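Local coordinates for protein beta-hydroxyacid dehydrogenase, 3-hydroxyisobutyrate dehydrogenase (Saccharomonospora xinjiangensis XJ-54, PDB 6GRL) that probably acts as an NADP-dependent imine reductase, reducing imines in an S-selective manner and supporting reductive amination, at residues I35-V40 and R57-A62. Sequence-based numbering, arbitrary orientation.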
loop_
_atom_site.group_PDB
_atom_site.type_symbol
_atom_site.label_atom_id
_atom_site.label_comp_id
_atom_site.label_asym_id
_atom_site.label_seq_id
_atom_site.Cartn_x
_atom_site.Cartn_y
_atom_site.Cartn_z
ATOM N N ILE A 35 -6.331 -10.885 -11.901
ATOM C CA ILE A 35 -7.022 -9.699 -12.392
ATOM C C ILE A 35 -7.684 -9.988 -13.733
ATOM O O ILE A 35 -8.849 -9.635 -13.959
ATOM C CB ILE A 35 -6.044 -8.514 -12.480
ATOM C CG1 ILE A 35 -5.670 -8.044 -11.073
ATOM C CG2 ILE A 35 -6.641 -7.377 -13.298
ATOM C CD1 ILE A 35 -4.427 -7.195 -11.022
ATOM N N ALA A 36 -6.954 -10.638 -14.643
ATOM C CA ALA A 36 -7.532 -10.996 -15.934
ATOM C C ALA A 36 -8.726 -11.927 -15.763
ATOM O O ALA A 36 -9.744 -11.773 -16.447
ATOM C CB ALA A 36 -6.471 -11.638 -16.827
ATOM N N ARG A 37 -8.619 -12.896 -14.847
ATOM C CA ARG A 37 -9.738 -13.796 -14.577
ATOM C C ARG A 37 -10.964 -13.025 -14.110
ATOM O O ARG A 37 -12.086 -13.300 -14.551
ATOM C CB ARG A 37 -9.341 -14.836 -13.529
ATOM C CG ARG A 37 -8.565 -16.022 -14.069
ATOM C CD ARG A 37 -8.608 -17.188 -13.091
ATOM N NE ARG A 37 -8.119 -16.809 -11.767
ATOM C CZ ARG A 37 -6.843 -16.862 -11.400
ATOM N NH1 ARG A 37 -5.922 -17.281 -12.256
ATOM N NH2 ARG A 37 -6.486 -16.496 -10.176
ATOM N N ALA A 38 -10.770 -12.054 -13.214
ATOM C CA ALA A 38 -11.898 -11.286 -12.699
ATOM C C ALA A 38 -12.612 -10.537 -13.817
ATOM O O ALA A 38 -13.847 -10.480 -13.845
ATOM C CB ALA A 38 -11.425 -10.315 -11.618
ATOM N N PHE A 39 -11.853 -9.965 -14.753
ATOM C CA PHE A 39 -12.470 -9.256 -15.870
ATOM C C PHE A 39 -13.183 -10.221 -16.810
ATOM O O PHE A 39 -14.280 -9.923 -17.297
ATOM C CB PHE A 39 -11.417 -8.442 -16.620
ATOM C CG PHE A 39 -10.971 -7.206 -15.887
ATOM C CD1 PHE A 39 -11.881 -6.432 -15.186
ATOM C CD2 PHE A 39 -9.640 -6.822 -15.897
ATOM C CE1 PHE A 39 -11.474 -5.295 -14.511
ATOM C CE2 PHE A 39 -9.225 -5.685 -15.223
ATOM C CZ PHE A 39 -10.144 -4.922 -14.531
ATOM N N VAL A 40 -12.581 -11.386 -17.070
ATOM C CA VAL A 40 -13.216 -12.379 -17.934
ATOM C C VAL A 40 -14.550 -12.819 -17.345
ATOM O O VAL A 40 -15.566 -12.897 -18.048
ATOM C CB VAL A 40 -12.277 -13.580 -18.155
ATOM C CG1 VAL A 40 -13.033 -14.736 -18.793
ATOM C CG2 VAL A 40 -11.089 -13.180 -19.012
ATOM N N ARG A 57 -2.490 -19.454 -21.816
ATOM C CA ARG A 57 -3.382 -20.572 -22.124
ATOM C C ARG A 57 -4.509 -20.747 -21.114
ATOM O O ARG A 57 -5.663 -20.918 -21.543
ATOM C CB ARG A 57 -2.560 -21.857 -22.273
ATOM C CG ARG A 57 -1.596 -21.840 -23.445
ATOM C CD ARG A 57 -0.634 -23.014 -23.383
ATOM N NE ARG A 57 0.326 -22.989 -24.482
ATOM C CZ ARG A 57 1.407 -23.759 -24.545
ATOM N NH1 ARG A 57 1.671 -24.614 -23.567
ATOM N NH2 ARG A 57 2.227 -23.671 -25.585
ATOM N N PRO A 58 -4.274 -20.732 -19.794
ATOM C CA PRO A 58 -5.413 -20.864 -18.871
ATOM C C PRO A 58 -6.394 -19.711 -18.964
ATOM O O PRO A 58 -7.602 -19.921 -18.795
ATOM C CB PRO A 58 -4.745 -20.931 -17.489
ATOM C CG PRO A 58 -3.338 -21.337 -17.760
ATOM C CD PRO A 58 -2.994 -20.692 -19.063
ATOM N N LEU A 59 -5.912 -18.497 -19.237
ATOM C CA LEU A 59 -6.818 -17.362 -19.384
ATOM C C LEU A 59 -7.642 -17.477 -20.660
ATOM O O LEU A 59 -8.831 -17.137 -20.670
ATOM C CB LEU A 59 -6.028 -16.054 -19.368
ATOM C CG LEU A 59 -5.848 -15.378 -18.007
ATOM C CD1 LEU A 59 -7.195 -15.196 -17.327
ATOM C CD2 LEU A 59 -4.892 -16.166 -17.122
ATOM N N VAL A 60 -7.030 -17.959 -21.744
ATOM C CA VAL A 60 -7.761 -18.140 -22.996
ATOM C C VAL A 60 -8.844 -19.199 -22.833
ATOM O O VAL A 60 -9.962 -19.050 -23.343
ATOM C CB VAL A 60 -6.786 -18.491 -24.136
ATOM C CG1 VAL A 60 -7.546 -18.930 -25.380
ATOM C CG2 VAL A 60 -5.889 -17.305 -24.449
ATOM N N GLU A 61 -8.535 -20.282 -22.114
ATOM C CA GLU A 61 -9.542 -21.306 -21.855
ATOM C C GLU A 61 -10.707 -20.751 -21.045
ATOM O O GLU A 61 -11.850 -21.187 -21.222
ATOM C CB GLU A 61 -8.904 -22.496 -21.136
ATOM C CG GLU A 61 -9.893 -23.557 -20.677
ATOM C CD GLU A 61 -10.581 -24.253 -21.834
ATOM O OE1 GLU A 61 -9.943 -24.419 -22.895
ATOM O OE2 GLU A 61 -11.763 -24.632 -21.684
ATOM N N ALA A 62 -10.441 -19.783 -20.165
ATOM C CA ALA A 62 -11.504 -19.175 -19.375
ATOM C C ALA A 62 -12.366 -18.222 -20.193
ATOM O O ALA A 62 -13.467 -17.872 -19.754
ATOM C CB ALA A 62 -10.912 -18.438 -18.173
#
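Val-40 N donates a 2.9 Å backbone hydrogen bond to Ala-36 O, so these two residues stand one turn apart on helix 30-41; both side chains point toward helix 57-62. The contact belongs to a Rossmann-type nucleotide-binding domain: the chain runs from strand 23-26 through helix 30-41 to strand 46-49, then through helix 57-62 to strand 65-66. Successive crossovers set the helices side by side, and the two segments run nearly parallel, their axes 10.1 Å apart and inclined by 9°.

No hydrogen bond joins them; the contact is largely apolar. Leu-59 is the main projection, a side chain long enough to bridge much of the distance between the helices. It leaves its backbone at an angle to the other helix, but its branched end turns inward and puts CD1 against two neighbours, 3.7 Å from Ala-36 CB and 3.6 Å from Arg-37 CG. A single methyl suits position 36, where the side chain also touches Val-25 and Val-48 of the sheet while meeting the leucine. Arginine suits the partly exposed edge at 37: its chain crosses that of Leu-59 at about a right angle, CG packing on the leucine, while the part beyond, bent at chi3 (-56°), carries the charge.

One turn on, Val-40 reaches toward Ala-62 with a compact branched side chain that also touches Thr-46 and Ala-64. Alanine, with only a methyl, lets the valine approach its backbone. With CG1 anti to its own backbone N (chi1 168°), that methyl lies 4.3 Å from Ala-62 CB, and closer still, at 3.3 Å, to the carbonyl oxygen Ala-62 O.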